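Ankyrin repeat family protein (Enterococcus faecalis, PDB 3HRA) is of unknown function but, as an ankyrin-repeat protein, probably offers a stacked helical scaffold for binding other proteins. Local coordinates at residues A12-D17 against L43-H48; E131-Q136 against K162-N167. All blocks are in the same frame, centred on the assembly; numbering follows the deposited sequence.

Overall arrangement
The chain is a single ankyrin stack of paired helices with no strand, and contacts 1 and 2 sample it on opposite sides of its centre. Contact 1 comes first along the sequence and joins helix 8-14 to helix 42-49, two helices separated by helix 18-25. Contact 2 opens only after contact 1 has closed; it sets the loop between helices 119-128 and 143-149 against the end of helix 155-166. Their centres lie 32 Å apart and their nearest atoms about 13 Å, with no touch between them. In each, an isoleucine fills the junction without any hydrogen bond across it, consistent with an elongated solenoid held by contacts between elements about 26 residues apart in sequence.

Contact 1: residues A12-D17 against L43-H48; sequences AANQRD and LNIAVH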
ATOM      1  N   ALA A  12     -15.498  15.849 -10.323  1.00  6.79           N
ATOM      2  CA  ALA A  12     -14.937  15.227 -11.522  1.00  8.29           C
ATOM      3  C   ALA A  12     -14.296  13.857 -11.241  1.00  6.17           C
ATOM      4  O   ALA A  12     -14.442  12.939 -12.045  1.00  6.47           O
ATOM      5  CB  ALA A  12     -13.929  16.143 -12.202  1.00  8.69           C
ATOM      6  N   ALA A  13     -13.579  13.728 -10.121  1.00  4.26           N
ATOM      7  CA  ALA A  13     -12.984  12.439  -9.757  1.00  9.54           C
ATOM      8  C   ALA A  13     -14.059  11.391  -9.418  1.00  6.62           C
ATOM      9  O   ALA A  13     -13.974  10.219  -9.834  1.00  4.77           O
ATOM     10  CB  ALA A  13     -11.998  12.607  -8.592  1.00  8.48           C
ATOM     11  N   ASN A  14     -15.067  11.803  -8.652  1.00  8.05           N
ATOM     12  CA  ASN A  14     -16.159  10.909  -8.290  1.00  8.41           C
ATOM     13  C   ASN A  14     -16.872  10.403  -9.533  1.00  6.89           C
ATOM     14  O   ASN A  14     -17.282   9.240  -9.582  1.00 10.70           O
ATOM     15  CB  ASN A  14     -17.141  11.599  -7.342  1.00  7.24           C
ATOM     16  CG  ASN A  14     -16.724  11.483  -5.873  1.00 13.40           C
ATOM     17  OD1 ASN A  14     -16.741  12.472  -5.129  1.00 24.21           O
ATOM     18  ND2 ASN A  14     -16.369  10.285  -5.448  1.00 16.46           N
ATOM     19  N   GLN A  15     -16.975  11.279 -10.539  1.00  5.60           N
ATOM     20  CA  GLN A  15     -17.626  10.968 -11.817  1.00  5.31           C
ATOM     21  C   GLN A  15     -16.718  10.255 -12.821  1.00  7.83           C
ATOM     22  O   GLN A  15     -17.137   9.982 -13.953  1.00 12.10           O
ATOM     23  CB  GLN A  15     -18.232  12.238 -12.427  1.00  9.46           C
ATOM     24  CG  GLN A  15     -19.461  12.725 -11.659  1.00 10.39           C
ATOM     25  CD  GLN A  15     -20.034  13.990 -12.221  1.00 19.58           C
ATOM     26  OE1 GLN A  15     -20.885  14.625 -11.598  1.00 30.70           O
ATOM     27  NE2 GLN A  15     -19.576  14.376 -13.408  1.00 26.41           N
ATOM     28  N   ARG A  16     -15.495   9.934 -12.394  1.00  6.25           N
ATOM     29  CA  ARG A  16     -14.551   9.147 -13.186  1.00  4.97           C
ATOM     30  C   ARG A  16     -14.293   9.830 -14.515  1.00 10.98           C
ATOM     31  O   ARG A  16     -14.068   9.154 -15.525  1.00 13.04           O
ATOM     32  CB  ARG A  16     -15.116   7.751 -13.444  1.00  6.67           C
ATOM     33  CG  ARG A  16     -15.900   7.177 -12.263  1.00 11.72           C
ATOM     34  CD  ARG A  16     -14.976   6.707 -11.145  1.00 10.06           C
ATOM     35  NE  ARG A  16     -14.010   5.725 -11.635  1.00  7.62           N
ATOM     36  CZ  ARG A  16     -14.213   4.410 -11.708  1.00  7.69           C
ATOM     37  NH1 ARG A  16     -15.367   3.865 -11.319  1.00  7.58           N
ATOM     38  NH2 ARG A  16     -13.261   3.631 -12.209  1.00  9.47           N
ATOM     39  N   ASP A  17     -14.330  11.165 -14.502  1.00  9.33           N
ATOM     40  CA  ASP A  17     -14.336  11.950 -15.732  1.00  8.61           C
ATOM     41  C   ASP A  17     -12.940  12.500 -15.997  1.00  7.25           C
ATOM     42  O   ASP A  17     -12.593  13.607 -15.585  1.00  9.01           O
ATOM     43  CB  ASP A  17     -15.380  13.068 -15.635  1.00  8.06           C
ATOM     44  CG  ASP A  17     -15.652  13.741 -16.985  1.00 15.29           C
ATOM     45  OD1 ASP A  17     -14.806  13.634 -17.898  1.00 16.67           O
ATOM     46  OD2 ASP A  17     -16.716  14.381 -17.129  1.00 16.48           O
ATOM     47  N   LEU A  43      -7.104  12.814  -5.493  1.00  2.82           N
ATOM     48  CA  LEU A  43      -6.134  11.756  -5.747  1.00  5.49           C
ATOM     49  C   LEU A  43      -6.537  10.482  -5.015  1.00  7.18           C
ATOM     50  O   LEU A  43      -6.525   9.409  -5.600  1.00  5.18           O
ATOM     51  CB  LEU A  43      -4.704  12.173  -5.383  1.00  5.10           C
ATOM     52  CG  LEU A  43      -3.654  11.059  -5.544  1.00  2.26           C
ATOM     53  CD1 LEU A  43      -3.590  10.467  -6.968  1.00  4.20           C
ATOM     54  CD2 LEU A  43      -2.277  11.564  -5.082  1.00  6.01           C
ATOM     55  N   ASN A  44      -6.915  10.600  -3.745  1.00  6.72           N
ATOM     56  CA  ASN A  44      -7.343   9.421  -3.014  1.00  3.61           C
ATOM     57  C   ASN A  44      -8.560   8.749  -3.670  1.00  2.92           C
ATOM     58  O   ASN A  44      -8.633   7.515  -3.718  1.00  4.84           O
ATOM     59  CB  ASN A  44      -7.567   9.738  -1.528  1.00  2.63           C
ATOM     60  CG  ASN A  44      -7.039   8.621  -0.601  1.00  6.10           C
ATOM     61  OD1 ASN A  44      -6.788   7.502  -1.038  1.00  8.43           O
ATOM     62  ND2 ASN A  44      -6.878   8.936   0.673  1.00  5.22           N
ATOM     63  N   ILE A  45      -9.488   9.540  -4.206  1.00  4.52           N
ATOM     64  CA  ILE A  45     -10.662   8.980  -4.881  1.00  4.29           C
ATOM     65  C   ILE A  45     -10.205   8.187  -6.106  1.00  6.01           C
ATOM     66  O   ILE A  45     -10.639   7.048  -6.335  1.00  4.73           O
ATOM     67  CB  ILE A  45     -11.669  10.084  -5.290  1.00  6.80           C
ATOM     68  CG1 ILE A  45     -12.318  10.686  -4.039  1.00  7.64           C
ATOM     69  CG2 ILE A  45     -12.749   9.528  -6.229  1.00  3.56           C
ATOM     70  CD1 ILE A  45     -12.985  11.992  -4.273  1.00 15.32           C
ATOM     71  N   ALA A  46      -9.314   8.785  -6.886  1.00  4.00           N
ATOM     72  CA  ALA A  46      -8.772   8.112  -8.070  1.00  4.91           C
ATOM     73  C   ALA A  46      -8.066   6.802  -7.720  1.00  7.79           C
ATOM     74  O   ALA A  46      -8.175   5.822  -8.447  1.00  5.91           O
ATOM     75  CB  ALA A  46      -7.834   9.042  -8.835  1.00  8.61           C
ATOM     76  N   VAL A  47      -7.330   6.779  -6.618  1.00  6.00           N
ATOM     77  CA  VAL A  47      -6.614   5.559  -6.235  1.00  5.32           C
ATOM     78  C   VAL A  47      -7.591   4.447  -5.842  1.00  9.22           C
ATOM     79  O   VAL A  47      -7.416   3.294  -6.232  1.00  7.30           O
ATOM     80  CB  VAL A  47      -5.581   5.818  -5.109  1.00  7.62           C
ATOM     81  CG1 VAL A  47      -4.985   4.512  -4.617  1.00  7.51           C
ATOM     82  CG2 VAL A  47      -4.484   6.733  -5.619  1.00  7.29           C
ATOM     83  N   HIS A  48      -8.620   4.811  -5.080  1.00  6.01           N
ATOM     84  CA  HIS A  48      -9.697   3.891  -4.718  1.00  6.58           C
ATOM     85  C   HIS A  48     -10.371   3.311  -5.967  1.00  5.77           C
ATOM     86  O   HIS A  48     -10.637   2.115  -6.032  1.00 11.43           O
ATOM     87  CB  HIS A  48     -10.735   4.599  -3.827  1.00  6.81           C
ATOM     88  CG  HIS A  48     -10.317   4.726  -2.389  1.00 10.60           C
ATOM     89  ND1 HIS A  48      -9.283   5.545  -1.981  1.00 10.20           N
ATOM     90  CD2 HIS A  48     -10.790   4.139  -1.263  1.00 13.25           C
ATOM     91  CE1 HIS A  48      -9.139   5.458  -0.671  1.00 10.70           C
ATOM     92  NE2 HIS A  48     -10.040   4.608  -0.210  1.00 15.22           N
TER
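Ala13 and Ile45 meet where helix 8-14 ends beside helix 42-49, the nearest CA pair being Ala13 and Ala46 at 6.3 Å. This is the side-by-side helix packing of an ankyrin solenoid, joining helix 8-14 to helix 42-49. Ile45 carries the contact. Its CB is directed at segment 12-17, as that of Ala13 is at helix 42-49, and the two meet through Ala13 CB and Ile45 CG2 at 4.0 Å. The same methyl lies 3.9 Å from Ala13 O, a carbonyl already accepting from Arg16 N in the turn that ends the helix. No hydrogen bond crosses between the segments; the contact here is one of van der Waals packing.

Asn14 covers the exposed margin. Its side chain runs across that of Ile45 at about a right angle, and one face of the amide covers both isoleucine methyls, with Asn14 ND2 3.8 Å from Ile45 CG2. With CG1 anti to its carbonyl carbon (chi1 -69°), Ile45 sends CD1 up to the Asn14 amide and leaves CG2 to reach both Asn14 and Ala13.

Just beyond, Arg16 takes a positive phi and closes helix 8-14 in a Schellman motif, completed by the bond from Asp17 N to Ala12 O. Arg16 also forms a salt bridge with Asp51, adding a charged tie beyond helix 42-49. Asp17 then N-caps helix 18-25 by accepting from Lys20 N. On helix 42-49, Asn44 O takes two donors from opposite faces of its plane, His48 N and His48 ND1, the latter at 2.7 Å. This fixes the imidazole, which also stacks on Tyr78. CD1 of Ile45 lies over one face of the Asn14 amide, 3.9 Å from OD1 and 4.0 Å from ND2.

Contact 2: residues E131-Q136 against K162-N167; sequences EDIDFQ and KLLMEN
Ile133 meets Leu164 and Asn167 in an apolar contact between the C-terminal end of helix 155-166 and a long loop that, as in ankyrin repeats, links one helix pair to the next. The two backbones stay well apart, Ile133 CA and Leu164 CA being separated by 7.8 Å, so the isoleucine side chain does the bridging. CG1 is anti to the backbone N (chi1 -167°), and the extended chain carries CD1 to the helix end. There CD1 lies 4.0 Å from Leu164 CD2; the two side chains run alongside each other, pointing opposite ways, and CD2 also meets CG1. CD1 also touches CB of the exposed Asn167 at 3.9 Å.

Polar atoms enter the contact through the backbone. Ile133 CD1 comes 3.6 Å from Leu164 O and 3.7 Å from Asn167 O, one carbonyl in the last turn of helix 155-166 and one just beyond it. Neither approach is a hydrogen bond, and none crosses between the segments.

Hydrogen bonds instead shape each partner. In the loop, Asp132 to Phe135 form a type I turn closed by Phe135 N to Asp132 O, while Asp134 N reaches Asp132 OD1 at 2.9 Å from above the carboxylate plane, an Asx turn. Together these bonds fix the bend that presents Ile133. At the helix end, Asn167 folds its amide back onto Leu163 O, ND2 bonding at 2.8 Å with a nearly straight N-H (169°).

Around this junction, Leu126 of helix 119-128 touches both Ile133 and Asn167, while Ala143 and Leu144 of helix 143-149 pack on Leu164. A hydrogen bond from Asp170 N to Asp134 OD1 joins the turn to the chain just after helix 155-166, setting the loop between helices 119-128 and 143-149 against the end of their successor.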
ATOM      1  N   GLU A 131      10.708   1.191   2.264  1.00 11.09           N
ATOM      2  CA  GLU A 131       9.993   0.488   3.330  1.00  9.28           C
ATOM      3  C   GLU A 131      10.930  -0.493   4.052  1.00 11.91           C
ATOM      4  O   GLU A 131      11.699  -1.201   3.421  1.00 13.73           O
ATOM      5  CB  GLU A 131       8.807  -0.286   2.743  1.00 11.86           C
ATOM      6  CG  GLU A 131       7.812   0.573   1.946  1.00 16.57           C
ATOM      7  CD  GLU A 131       6.883   1.357   2.839  1.00 20.13           C
ATOM      8  OE1 GLU A 131       6.916   1.107   4.061  1.00 30.53           O
ATOM      9  OE2 GLU A 131       6.130   2.229   2.332  1.00 19.88           O
ATOM     10  N   ASP A 132      10.871  -0.510   5.381  1.00  9.72           N
ATOM     11  CA  ASP A 132      11.639  -1.447   6.191  1.00  9.51           C
ATOM     12  C   ASP A 132      10.940  -2.808   6.131  1.00  6.79           C
ATOM     13  O   ASP A 132       9.782  -2.933   6.517  1.00  7.66           O
ATOM     14  CB  ASP A 132      11.675  -0.914   7.626  1.00 13.51           C
ATOM     15  CG  ASP A 132      12.367  -1.846   8.605  1.00 16.64           C
ATOM     16  OD1 ASP A 132      12.884  -2.915   8.199  1.00 17.33           O
ATOM     17  OD2 ASP A 132      12.374  -1.491   9.810  1.00 24.58           O
ATOM     18  N   ILE A 133      11.625  -3.822   5.612  1.00  7.03           N
ATOM     19  CA  ILE A 133      11.015  -5.139   5.462  1.00  6.09           C
ATOM     20  C   ILE A 133      10.619  -5.729   6.820  1.00  6.84           C
ATOM     21  O   ILE A 133       9.751  -6.605   6.910  1.00  7.77           O
ATOM     22  CB  ILE A 133      11.968  -6.083   4.682  1.00  7.25           C
ATOM     23  CG1 ILE A 133      11.263  -7.355   4.211  1.00  5.91           C
ATOM     24  CG2 ILE A 133      13.221  -6.416   5.505  1.00  7.08           C
ATOM     25  CD1 ILE A 133      12.077  -8.093   3.153  1.00  9.79           C
ATOM     26  N   ASP A 134      11.239  -5.229   7.880  1.00  7.40           N
ATOM     27  CA  ASP A 134      11.002  -5.753   9.224  1.00  5.21           C
ATOM     28  C   ASP A 134      10.064  -4.868  10.057  1.00  8.78           C
ATOM     29  O   ASP A 134       9.951  -5.023  11.278  1.00 10.19           O
ATOM     30  CB  ASP A 134      12.329  -5.948   9.963  1.00  8.49           C
ATOM     31  CG  ASP A 134      13.205  -7.031   9.337  1.00 13.57           C
ATOM     32  OD1 ASP A 134      12.662  -7.996   8.742  1.00  8.72           O
ATOM     33  OD2 ASP A 134      14.458  -6.918   9.449  1.00 16.18           O
ATOM     34  N   PHE A 135       9.378  -3.948   9.389  1.00  5.82           N
ATOM     35  CA  PHE A 135       8.483  -3.045  10.095  1.00  5.80           C
ATOM     36  C   PHE A 135       7.363  -3.856  10.732  1.00  7.46           C
ATOM     37  O   PHE A 135       6.974  -4.903  10.213  1.00  8.11           O
ATOM     38  CB  PHE A 135       7.892  -2.025   9.119  1.00  5.92           C
ATOM     39  CG  PHE A 135       7.147  -0.906   9.800  1.00  4.81           C
ATOM     40  CD1 PHE A 135       7.842   0.097  10.452  1.00  9.72           C
ATOM     41  CD2 PHE A 135       5.755  -0.869   9.799  1.00  6.59           C
ATOM     42  CE1 PHE A 135       7.156   1.142  11.094  1.00 10.64           C
ATOM     43  CE2 PHE A 135       5.067   0.167  10.425  1.00  7.23           C
ATOM     44  CZ  PHE A 135       5.773   1.173  11.070  1.00  8.13           C
ATOM     45  N   GLN A 136       6.868  -3.400  11.876  1.00  6.59           N
ATOM     46  CA  GLN A 136       5.764  -4.074  12.553  1.00  4.75           C
ATOM     47  C   GLN A 136       4.582  -3.151  12.746  1.00  4.29           C
ATOM     48  O   GLN A 136       4.745  -1.953  13.035  1.00  8.71           O
ATOM     49  CB  GLN A 136       6.208  -4.577  13.928  1.00  6.43           C
ATOM     50  CG  GLN A 136       7.141  -5.787  13.888  1.00  6.95           C
ATOM     51  CD  GLN A 136       7.661  -6.139  15.267  1.00  9.97           C
ATOM     52  OE1 GLN A 136       7.158  -7.054  15.931  1.00 13.52           O
ATOM     53  NE2 GLN A 136       8.670  -5.408  15.710  1.00  8.42           N
ATOM     54  N   LYS A 162       8.752 -16.607  -0.030  1.00  8.15           N
ATOM     55  CA  LYS A 162      10.058 -16.767  -0.665  1.00  8.40           C
ATOM     56  C   LYS A 162      10.675 -15.422  -1.061  1.00  7.50           C
ATOM     57  O   LYS A 162      11.858 -15.182  -0.807  1.00  8.83           O
ATOM     58  CB  LYS A 162       9.952 -17.663  -1.901  1.00 10.24           C
ATOM     59  CG  LYS A 162      11.285 -17.918  -2.556  1.00 12.82           C
ATOM     60  CD  LYS A 162      12.130 -18.891  -1.730  1.00 15.46           C
ATOM     61  CE  LYS A 162      13.345 -19.342  -2.532  1.00 17.76           C
ATOM     62  NZ  LYS A 162      14.213 -20.266  -1.748  1.00 16.98           N
ATOM     63  N   LEU A 163       9.870 -14.575  -1.696  1.00  6.11           N
ATOM     64  CA  LEU A 163      10.257 -13.215  -2.080  1.00  8.97           C
ATOM     65  C   LEU A 163      10.787 -12.433  -0.869  1.00  7.84           C
ATOM     66  O   LEU A 163      11.844 -11.807  -0.946  1.00 11.59           O
ATOM     67  CB  LEU A 163       9.050 -12.479  -2.662  1.00  9.78           C
ATOM     68  CG  LEU A 163       9.197 -11.449  -3.788  1.00 18.87           C
ATOM     69  CD1 LEU A 163       8.074 -10.414  -3.716  1.00 20.26           C
ATOM     70  CD2 LEU A 163      10.567 -10.778  -3.828  1.00 16.21           C
ATOM     71  N   LEU A 164      10.058 -12.478   0.247  1.00  5.81           N
ATOM     72  CA  LEU A 164      10.474 -11.768   1.468  1.00  9.16           C
ATOM     73  C   LEU A 164      11.790 -12.310   2.025  1.00  9.71           C
ATOM     74  O   LEU A 164      12.677 -11.541   2.406  1.00  7.65           O
ATOM     75  CB  LEU A 164       9.368 -11.812   2.560  1.00  4.06           C
ATOM     76  CG  LEU A 164       8.108 -10.992   2.245  1.00  5.45           C
ATOM     77  CD1 LEU A 164       6.945 -11.337   3.175  1.00  6.22           C
ATOM     78  CD2 LEU A 164       8.439  -9.503   2.304  1.00  7.47           C
ATOM     79  N   MET A 165      11.913 -13.633   2.099  1.00  6.31           N
ATOM     80  CA  MET A 165      13.141 -14.225   2.620  1.00  8.75           C
ATOM     81  C   MET A 165      14.323 -13.932   1.712  1.00  8.67           C
ATOM     82  O   MET A 165      15.438 -13.734   2.178  1.00 11.95           O
ATOM     83  CB  MET A 165      12.984 -15.736   2.830  1.00  8.70           C
ATOM     84  CG  MET A 165      11.891 -16.099   3.836  1.00  9.16           C
ATOM     85  SD  MET A 165      12.063 -15.269   5.427  1.00 10.05           S
ATOM     86  CE  MET A 165      13.586 -16.021   6.019  1.00 10.46           C
ATOM     87  N   GLU A 166      14.084 -13.908   0.407  1.00  6.70           N
ATOM     88  CA  GLU A 166      15.171 -13.647  -0.523  1.00  8.46           C
ATOM     89  C   GLU A 166      15.628 -12.195  -0.434  1.00 13.10           C
ATOM     90  O   GLU A 166      16.699 -11.839  -0.923  1.00 18.69           O
ATOM     91  CB  GLU A 166      14.760 -13.994  -1.942  1.00  9.17           C
ATOM     92  CG  GLU A 166      14.849 -15.474  -2.240  1.00 13.25           C
ATOM     93  CD  GLU A 166      16.277 -16.006  -2.218  1.00 16.98           C
ATOM     94  OE1 GLU A 166      17.166 -15.363  -2.810  1.00 23.46           O
ATOM     95  OE2 GLU A 166      16.505 -17.069  -1.614  1.00 19.86           O
ATOM     96  N   ASN A 167      14.808 -11.360   0.201  1.00  9.37           N
ATOM     97  CA  ASN A 167      15.145  -9.964   0.370  1.00  8.45           C
ATOM     98  C   ASN A 167      15.552  -9.645   1.803  1.00 10.96           C
ATOM     99  O   ASN A 167      15.594  -8.475   2.206  1.00 17.78           O
ATOM    100  CB  ASN A 167      13.995  -9.061  -0.084  1.00  8.43           C
ATOM    101  CG  ASN A 167      13.960  -8.884  -1.593  1.00 15.47           C
ATOM    102  OD1 ASN A 167      14.507  -7.919  -2.120  1.00 19.21           O
ATOM    103  ND2 ASN A 167      13.333  -9.831  -2.300  1.00 13.73           N
TER